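Local coordinates for hypothetical protein XCC2953 (Xanthomonas campestris pv. campestris, PDB 2OZH) that is of unknown function but has the fold of a GNAT-family acetyltransferase and so probably transfers an acyl group, at residues V5-D10 with K88-A93; S45-G50 with F59-S64; A70-V75 with F106-S111. All blocks are in the same frame, centred on the assembly; numbering follows the deposited sequence. Where two conformers were deposited one is given.

How the contacts relate
The three contacts share one mixed sheet, whose strands follow one another across it as 6-8, 46-52, 55-64, 69-77 and 105-109. Contact 1 packs helix 86-96 against the edge strand 6-8, contact 2 is the hairpin in the middle, and contact 3 joins the last two strands. Centres of contacts 1 and 2 lie about 9 Å apart, those of 2 and 3 about 10 Å, and those of 1 and 3 about 16 Å. Along the chain, contact 2 falls between the two halves of contact 1 and closes before contact 3 opens, whereas contacts 1 and 3 interleave. Contacts 2 and 3 both reach the second subunit, and strand 105-109 pairs with a strand of it, so the sheet crosses the dimer interface.

Contact 1. Residues V5-D10 with K88-A93; sequences VHVSTD and KALMDA
V5 and V7 turn their methyl groups onto helix 86-96, which lies over the first strand of the GNAT sheet. Strand 6-8 and the helical segment 88-93 run roughly the same way, 37° apart, with axes 9.1 Å from each other, and no hydrogen bond passes between them: this is apolar helix-on-sheet packing.

At the start of the helical segment, K88 forms a salt bridge with D92 one turn later, NZ to OD2 2.8 Å, using the syn lone pair of that oxygen. This charged pair takes no part in the packing against 5-10. A89 is the first residue to meet segment 5-10. Its CB is 3.8 Å from V5 CG1 and also touches V7 CG2; so small a side chain lets two valines approach the helix closely. L90 follows, a long residue suited to bridging from the helix flank: its CD1 branch reaches V7 CG2 at 3.7 Å, the two side chains crossing at a slant. M91, a selenomethionine here, leaves on another side of the helix and packs on Y120. One turn beyond A89 comes A93, a second small residue on the same side, which also lies against F48 of the neighbouring strand 46-52.

V7 serves both turns because it is branched at CB. With CG1 opposite the backbone N (chi1 179°), that methyl faces the later turn while CG2 sits beside the N and faces the earlier one. H6 and S8 alternate to the other side of the strand, in keeping with their polar character. The contact ends where V7 CG1 meets A93 CB at 3.8 Å.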
loop_
_atom_site.group_PDB
_atom_site.type_symbol
_atom_site.label_atom_id
_atom_site.label_comp_id
_atom_site.label_asym_id
_atom_site.label_seq_id
_atom_site.Cartn_x
_atom_site.Cartn_y
_atom_site.Cartn_z
ATOM N N VAL A 5 -13.345 17.981 17.671
ATOM C CA VAL A 5 -12.098 17.842 16.886
ATOM C C VAL A 5 -12.379 18.020 15.424
ATOM O O VAL A 5 -13.348 17.492 14.888
ATOM C CB VAL A 5 -11.387 16.477 17.153
ATOM C CG1 VAL A 5 -12.287 15.299 16.734
ATOM C CG2 VAL A 5 -10.037 16.367 16.508
ATOM N N HIS A 6 -11.483 18.713 14.731
ATOM C CA HIS A 6 -11.633 18.872 13.310
ATOM C C HIS A 6 -10.807 17.810 12.608
ATOM O O HIS A 6 -9.620 17.644 12.918
ATOM C CB HIS A 6 -11.059 20.223 12.877
ATOM C CG HIS A 6 -11.718 21.394 13.501
ATOM N ND1 HIS A 6 -12.987 21.803 13.151
ATOM C CD2 HIS A 6 -11.284 22.261 14.439
ATOM C CE1 HIS A 6 -13.297 22.875 13.859
ATOM N NE2 HIS A 6 -12.286 23.168 14.656
ATOM N N VAL A 7 -11.386 17.103 11.623
ATOM C CA VAL A 7 -10.681 16.093 10.863
ATOM C C VAL A 7 -10.570 16.597 9.443
ATOM O O VAL A 7 -11.575 17.008 8.835
ATOM C CB VAL A 7 -11.395 14.711 10.887
ATOM C CG1 VAL A 7 -10.607 13.724 10.061
ATOM C CG2 VAL A 7 -11.489 14.219 12.354
ATOM N N SER A 8 -9.352 16.629 8.916
ATOM C CA SER A 8 -9.110 17.076 7.562
ATOM C C SER A 8 -8.231 16.121 6.799
ATOM O O SER A 8 -7.380 15.436 7.387
ATOM C CB SER A 8 -8.415 18.424 7.590
ATOM O OG SER A 8 -8.176 18.936 6.264
ATOM N N THR A 9 -8.440 16.078 5.480
ATOM C CA THR A 9 -7.533 15.399 4.584
ATOM C C THR A 9 -6.729 16.360 3.702
ATOM O O THR A 9 -6.069 15.940 2.760
ATOM C CB THR A 9 -8.247 14.382 3.680
ATOM O OG1 THR A 9 -9.315 15.052 2.995
ATOM C CG2 THR A 9 -8.784 13.239 4.504
ATOM N N ASP A 10 -6.747 17.652 4.036
ATOM C CA ASP A 10 -5.966 18.661 3.336
ATOM C C ASP A 10 -4.557 18.727 3.919
ATOM O O ASP A 10 -4.376 19.227 5.041
ATOM C CB ASP A 10 -6.691 20.001 3.465
ATOM C CG ASP A 10 -6.004 21.116 2.709
ATOM O OD1 ASP A 10 -4.828 21.025 2.325
ATOM O OD2 ASP A 10 -6.691 22.152 2.531
ATOM N N LYS A 88 -10.908 7.538 17.259
ATOM C CA LYS A 88 -12.129 7.087 16.654
ATOM C C LYS A 88 -12.584 8.090 15.605
ATOM O O LYS A 88 -13.081 7.704 14.576
ATOM C CB LYS A 88 -13.245 6.888 17.710
ATOM C CG LYS A 88 -14.650 6.598 17.091
ATOM C CD LYS A 88 -15.793 6.584 18.115
ATOM C CE LYS A 88 -17.072 5.997 17.526
ATOM N NZ LYS A 88 -17.807 7.028 16.728
ATOM N N ALA A 89 -12.425 9.386 15.871
ATOM C CA ALA A 89 -12.857 10.380 14.891
ATOM C C ALA A 89 -12.075 10.188 13.592
ATOM O O ALA A 89 -12.628 10.244 12.475
ATOM C CB ALA A 89 -12.690 11.807 15.425
ATOM N N LEU A 90 -10.777 9.951 13.725
ATOM C CA LEU A 90 -9.992 9.759 12.533
ATOM C C LEU A 90 -10.317 8.430 11.842
ATOM O O LEU A 90 -10.440 8.385 10.622
ATOM C CB LEU A 90 -8.502 9.940 12.829
ATOM C CG LEU A 90 -7.958 11.366 12.704
ATOM C CD1 LEU A 90 -8.582 12.304 13.709
ATOM C CD2 LEU A 90 -6.494 11.404 12.828
HETATM N N MSE A 91 -10.472 7.342 12.597
HETATM C CA MSE A 91 -10.813 6.078 11.986
HETATM C C MSE A 91 -12.176 6.078 11.339
HETATM O O MSE A 91 -12.379 5.491 10.270
HETATM C CB MSE A 91 -10.757 4.948 13.010
HETATM C CG MSE A 91 -9.365 4.555 13.385
HETATM SE SE MSE A 91 -8.252 3.969 11.908
HETATM C CE MSE A 91 -9.246 2.849 11.252
ATOM N N ASP A 92 -13.109 6.770 11.970
ATOM C CA ASP A 92 -14.414 6.916 11.353
ATOM C C ASP A 92 -14.297 7.611 9.996
ATOM O O ASP A 92 -14.944 7.211 9.013
ATOM C CB ASP A 92 -15.385 7.689 12.254
ATOM C CG ASP A 92 -15.891 6.891 13.444
ATOM O OD1 ASP A 92 -15.687 5.673 13.529
ATOM O OD2 ASP A 92 -16.513 7.551 14.325
ATOM N N ALA A 93 -13.440 8.635 9.905
ATOM C CA ALA A 93 -13.242 9.347 8.672
ATOM C C ALA A 93 -12.548 8.461 7.640
ATOM O O ALA A 93 -12.867 8.524 6.451
ATOM C CB ALA A 93 -12.404 10.582 8.924
#

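Contact 2. Residues S45-G50 with F59-S64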
loop_
_atom_site.group_PDB
_atom_site.type_symbol
_atom_site.label_atom_id
_atom_site.label_comp_id
_atom_site.label_asym_id
_atom_site.label_seq_id
_atom_site.Cartn_x
_atom_site.Cartn_y
_atom_site.Cartn_z
ATOM N N SER A 45 0.412 10.214 0.090
ATOM C CA SER A 45 -0.566 9.499 0.870
ATOM C C SER A 45 -1.820 10.306 1.053
ATOM O O SER A 45 -1.813 11.530 0.886
ATOM C CB SER A 45 -0.008 9.213 2.280
ATOM O OG SER A 45 1.187 8.452 2.206
ATOM N N LEU A 46 -2.889 9.622 1.456
ATOM C CA LEU A 46 -4.110 10.248 1.922
ATOM C C LEU A 46 -4.016 10.337 3.430
ATOM O O LEU A 46 -4.005 9.344 4.147
ATOM C CB LEU A 46 -5.343 9.446 1.510
ATOM C CG LEU A 46 -6.694 9.999 1.959
ATOM C CD1 LEU A 46 -6.953 11.367 1.415
ATOM C CD2 LEU A 46 -7.806 9.057 1.493
ATOM N N CYS A 47 -3.827 11.560 3.913
ATOM C CA CYS A 47 -3.523 11.806 5.309
ATOM C C CYS A 47 -4.718 12.417 6.009
ATOM O O CYS A 47 -5.440 13.240 5.431
ATOM C CB CYS A 47 -2.337 12.744 5.470
ATOM S SG CYS A 47 -0.806 12.137 4.731
ATOM N N PHE A 48 -4.915 12.001 7.256
ATOM C CA PHE A 48 -6.022 12.466 8.115
ATOM C C PHE A 48 -5.389 13.170 9.308
ATOM O O PHE A 48 -4.704 12.549 10.121
ATOM C CB PHE A 48 -6.874 11.274 8.583
ATOM C CG PHE A 48 -7.567 10.577 7.443
ATOM C CD1 PHE A 48 -6.876 9.723 6.619
ATOM C CD2 PHE A 48 -8.921 10.790 7.174
ATOM C CE1 PHE A 48 -7.508 9.106 5.549
ATOM C CE2 PHE A 48 -9.545 10.191 6.109
ATOM C CZ PHE A 48 -8.842 9.348 5.298
ATOM N N GLY A 49 -5.631 14.461 9.411
ATOM C CA GLY A 49 -5.171 15.208 10.568
ATOM C C GLY A 49 -6.327 15.540 11.465
ATOM O O GLY A 49 -7.412 15.859 10.996
ATOM N N GLY A 50 -6.105 15.491 12.769
ATOM C CA GLY A 50 -7.067 15.955 13.737
ATOM C C GLY A 50 -6.525 17.181 14.461
ATOM O O GLY A 50 -5.351 17.210 14.818
ATOM N N PHE A 59 -3.207 12.023 14.074
ATOM C CA PHE A 59 -2.837 11.749 12.697
ATOM C C PHE A 59 -3.131 10.301 12.358
ATOM O O PHE A 59 -3.057 9.427 13.212
ATOM C CB PHE A 59 -1.316 11.948 12.565
ATOM C CG PHE A 59 -0.755 11.908 11.146
ATOM C CD1 PHE A 59 -1.181 12.800 10.180
ATOM C CD2 PHE A 59 0.207 10.985 10.794
ATOM C CE1 PHE A 59 -0.640 12.781 8.902
ATOM C CE2 PHE A 59 0.756 10.975 9.559
ATOM C CZ PHE A 59 0.371 11.874 8.608
ATOM N N ALA A 60 -3.445 10.078 11.089
ATOM C CA ALA A 60 -3.495 8.734 10.509
ATOM C C ALA A 60 -3.176 8.869 9.053
ATOM O O ALA A 60 -3.484 9.880 8.439
ATOM C CB ALA A 60 -4.904 8.117 10.687
ATOM N N ARG A 61 -2.548 7.855 8.480
ATOM C CA ARG A 61 -2.064 7.940 7.118
ATOM C C ARG A 61 -2.412 6.685 6.327
ATOM O O ARG A 61 -2.222 5.581 6.824
ATOM C CB ARG A 61 -0.552 8.176 7.084
ATOM C CG ARG A 61 -0.024 8.465 5.680
ATOM C CD ARG A 61 1.373 9.043 5.714
ATOM N NE ARG A 61 2.376 8.123 6.214
ATOM C CZ ARG A 61 3.091 7.308 5.450
ATOM N NH1 ARG A 61 2.842 7.193 4.156
ATOM N NH2 ARG A 61 4.074 6.619 5.979
ATOM N N VAL A 62 -2.938 6.885 5.133
ATOM C CA VAL A 62 -3.351 5.789 4.272
ATOM C C VAL A 62 -2.595 5.848 2.941
ATOM O O VAL A 62 -2.552 6.885 2.290
ATOM C CB VAL A 62 -4.876 5.820 4.047
ATOM C CG1 VAL A 62 -5.313 4.715 3.072
ATOM C CG2 VAL A 62 -5.615 5.697 5.358
ATOM N N ILE A 63 -2.018 4.727 2.518
ATOM C CA ILE A 63 -1.407 4.596 1.209
ATOM C C ILE A 63 -2.378 3.707 0.409
ATOM O O ILE A 63 -2.670 2.597 0.828
ATOM C CB ILE A 63 -0.039 3.935 1.294
ATOM C CG1 ILE A 63 0.873 4.747 2.220
ATOM C CG2 ILE A 63 0.574 3.825 -0.086
ATOM C CD1 ILE A 63 2.188 4.058 2.520
ATOM N N SER A 64 -2.833 4.181 -0.740
ATOM C CA SER A 64 -3.874 3.464 -1.476
ATOM C C SER A 64 -3.861 3.810 -2.934
ATOM O O SER A 64 -3.401 4.884 -3.322
ATOM C CB SER A 64 -5.224 3.850 -0.889
ATOM O OG SER A 64 -6.323 3.152 -1.490
#
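The F48 ring has the backbone oxygen A60 O at its edge, in plane, while V62 CG2 approaches its CE1 obliquely at 3.9 Å. The F59 ring is met at a slant by C47 CB and by F48 O, and the sulfur of C47 makes an oblique Cys-aromatic contact with it, SG standing 5.2 Å from the ring centroid. The third flat group, the R61 guanidinium, receives S45 OG at its edge: NH1 donates to OG over 2.9 Å, with the oxygen only 5° out of the guanidinium plane.

That guanidinium has several partners. R61 extends with CG opposite the backbone N (chi1 -172°), then bends at chi3 (66°), which swings NH1 to the serine. NE forms a salt bridge with D74 of the next strand, while NH1 forms one with D65 and NH2 a hydrogen bond with T68 OG1, both of the second subunit. Bonds on NE, NH1 and NH2 together hold the guanidinium in one orientation and tie the sheet to the dimer partner; the nearby carboxylates probably stabilise its charge. S45, a small hydroxyl residue, also bonds to A41 O in helix 35-43.

Side chains alternate between faces. L46, F48, A60 and V62 share the apolar face under helix 86-96, where F48 packs on A93 and V94; C47, F59 and R61 lie on the other, beside I42 and A41 of helix 35-43. A60 is small enough to sit beside the bulky F48, and the beta-branched V62 suits an extended strand.

Four backbone bonds join the pairs L46-V62 and F48-A60, F48 N to A60 O being 2.8 Å. C47-R61 and G49-F59 are the non-hydrogen-bonded pairs between and beyond them. The whole is an antiparallel beta hairpin at the centre of the GNAT sheet.

Contact 3. Residues A70-V75 with F106-S111; sequences AYLGDV and FSLATS. With EDO (1,2-ethanediol), chain E.
F106 places CG roughly opposite its backbone N (chi1 -153°), and this turns the ring back under A70, whose CB stands over the ring centre. In that CH-pi contact, 3.6 Å from CB to the centroid, alanine's single methyl lies over the ring face. It belongs to a beta-alpha-beta unit of the GNAT fold, strands 69-77 and 105-109 running parallel with helix 86-96 between them in sequence; V94 and M95 of that helix pack on F106.

S107 N donates to A70 O over 2.8 Å, and L72 N to S107 O over 3.0 Å. L72 and L108 lie side by side, CD2 to CD2 4.0 Å, and both also pack on Y117 of helix 114-118. Y71 and S107 lie on the face opposite A70 and F106; the Y71 ring stacks on F69 of the second subunit, and a strand of that subunit pairs antiparallel with residues 106-109, continuing the sheet.

Past L72 the strands splay apart, consistent with the site where GNAT enzymes bind acetyl-CoA. A water joins them there, donating to L72 O and accepting from A109 N. Further on, 1,2-ethanediol, probably from the crystallisation liquor, bridges the strands: V75 N donates to its O1 over 3.1 Å, and its O2 donates to A109 O over 2.7 Å.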
loop_
_atom_site.group_PDB
_atom_site.type_symbol
_atom_site.label_atom_id
_atom_site.label_comp_id
_atom_site.label_asym_id
_atom_site.label_seq_id
_atom_site.Cartn_x
_atom_site.Cartn_y
_atom_site.Cartn_z
ATOM N N ALA A 70 -5.639 -0.596 0.258
ATOM C CA ALA A 70 -5.130 0.474 1.122
ATOM C C ALA A 70 -4.337 -0.125 2.268
ATOM O O ALA A 70 -4.612 -1.236 2.709
ATOM C CB ALA A 70 -6.254 1.328 1.683
ATOM N N TYR A 71 -3.400 0.684 2.774
ATOM C CA TYR A 71 -2.576 0.352 3.924
ATOM C C TYR A 71 -2.648 1.519 4.900
ATOM O O TYR A 71 -2.443 2.656 4.498
ATOM C CB TYR A 71 -1.110 0.105 3.486
ATOM C CG TYR A 71 -0.133 -0.040 4.624
ATOM C CD1 TYR A 71 -0.076 -1.185 5.393
ATOM C CD2 TYR A 71 0.697 0.985 4.923
ATOM C CE1 TYR A 71 0.839 -1.268 6.469
ATOM C CE2 TYR A 71 1.594 0.919 5.992
ATOM C CZ TYR A 71 1.649 -0.204 6.726
ATOM O OH TYR A 71 2.554 -0.229 7.811
ATOM N N LEU A 72 -2.933 1.233 6.161
ATOM C CA LEU A 72 -3.017 2.217 7.231
ATOM C C LEU A 72 -1.762 2.169 8.059
ATOM O O LEU A 72 -1.322 1.125 8.478
ATOM C CB LEU A 72 -4.213 1.870 8.114
ATOM C CG LEU A 72 -4.477 2.756 9.331
ATOM C CD1 LEU A 72 -4.913 4.160 8.887
ATOM C CD2 LEU A 72 -5.498 2.110 10.278
ATOM N N GLY A 73 -1.246 3.345 8.392
ATOM C CA GLY A 73 -0.145 3.452 9.347
ATOM C C GLY A 73 -0.035 4.840 9.943
ATOM O O GLY A 73 -0.841 5.725 9.688
ATOM N N ASP A 74 0.985 4.992 10.767
ATOM C CA ASP A 74 1.341 6.266 11.397
ATOM C C ASP A 74 0.237 6.831 12.293
ATOM O O ASP A 74 0.194 8.024 12.533
ATOM C CB ASP A 74 1.792 7.301 10.373
ATOM C CG ASP A 74 3.121 6.961 9.714
ATOM O OD1 ASP A 74 3.911 6.180 10.261
ATOM O OD2 ASP A 74 3.408 7.601 8.680
ATOM N N VAL A 75 -0.614 5.997 12.848
ATOM C CA VAL A 75 -1.713 6.476 13.689
ATOM C C VAL A 75 -1.183 6.911 15.023
ATOM O O VAL A 75 -0.461 6.160 15.726
ATOM C CB VAL A 75 -2.788 5.384 13.866
ATOM C CG1 VAL A 75 -3.870 5.838 14.851
ATOM C CG2 VAL A 75 -3.410 5.009 12.524
ATOM N N PHE A 106 -7.756 -3.947 2.835
ATOM C CA PHE A 106 -7.259 -2.826 3.649
ATOM C C PHE A 106 -6.387 -3.497 4.708
ATOM O O PHE A 106 -6.883 -4.324 5.483
ATOM C CB PHE A 106 -8.424 -2.063 4.272
ATOM C CG PHE A 106 -8.161 -0.614 4.569
ATOM C CD1 PHE A 106 -6.931 -0.163 5.008
ATOM C CD2 PHE A 106 -9.190 0.289 4.410
ATOM C CE1 PHE A 106 -6.726 1.188 5.252
ATOM C CE2 PHE A 106 -9.017 1.629 4.650
ATOM C CZ PHE A 106 -7.790 2.081 5.107
ATOM N N SER A 107 -5.105 -3.171 4.713
ATOM C CA SER A 107 -4.118 -3.835 5.570
ATOM C C SER A 107 -3.499 -2.890 6.595
ATOM O O SER A 107 -3.457 -1.685 6.388
ATOM C CB SER A 107 -2.986 -4.374 4.701
ATOM O OG SER A 107 -3.469 -5.325 3.749
ATOM N N LEU A 108 -3.012 -3.471 7.682
ATOM C CA LEU A 108 -2.267 -2.722 8.698
ATOM C C LEU A 108 -1.400 -3.708 9.482
ATOM O O LEU A 108 -1.608 -4.910 9.404
ATOM C CB LEU A 108 -3.209 -1.971 9.622
ATOM C CG LEU A 108 -4.171 -2.762 10.493
ATOM C CD1 LEU A 108 -3.454 -3.338 11.732
ATOM C CD2 LEU A 108 -5.339 -1.860 10.911
ATOM N N ALA A 109 -0.436 -3.162 10.227
ATOM C CA ALA A 109 0.333 -3.934 11.216
ATOM C C ALA A 109 0.259 -3.234 12.557
ATOM O O ALA A 109 0.430 -2.015 12.586
ATOM C CB ALA A 109 1.755 -4.030 10.782
ATOM N N THR A 110 0.035 -3.999 13.627
ATOM C CA THR A 110 -0.102 -3.451 14.979
ATOM C C THR A 110 0.610 -4.354 15.973
ATOM O O THR A 110 0.409 -5.546 15.960
ATOM C CB THR A 110 -1.605 -3.245 15.383
ATOM O OG1 THR A 110 -1.676 -2.704 16.720
ATOM C CG2 THR A 110 -2.400 -4.515 15.316
ATOM N N SER A 111 1.416 -3.748 16.860
ATOM C CA SER A 111 2.129 -4.500 17.902
ATOM C C SER A 111 1.163 -4.966 18.990
ATOM O O SER A 111 1.226 -6.128 19.433
ATOM C CB SER A 111 3.251 -3.639 18.521
ATOM O OG SER A 111 4.232 -3.248 17.560
HETATM C C1 EDO E . -1.915 2.060 12.535
HETATM O O1 EDO E . -0.745 2.900 12.554
HETATM C C2 EDO E . -1.549 0.610 12.404
HETATM O O2 EDO E . -0.931 0.120 13.598
HETATM O O HOH W 1 0.381 -0.328 9.827
#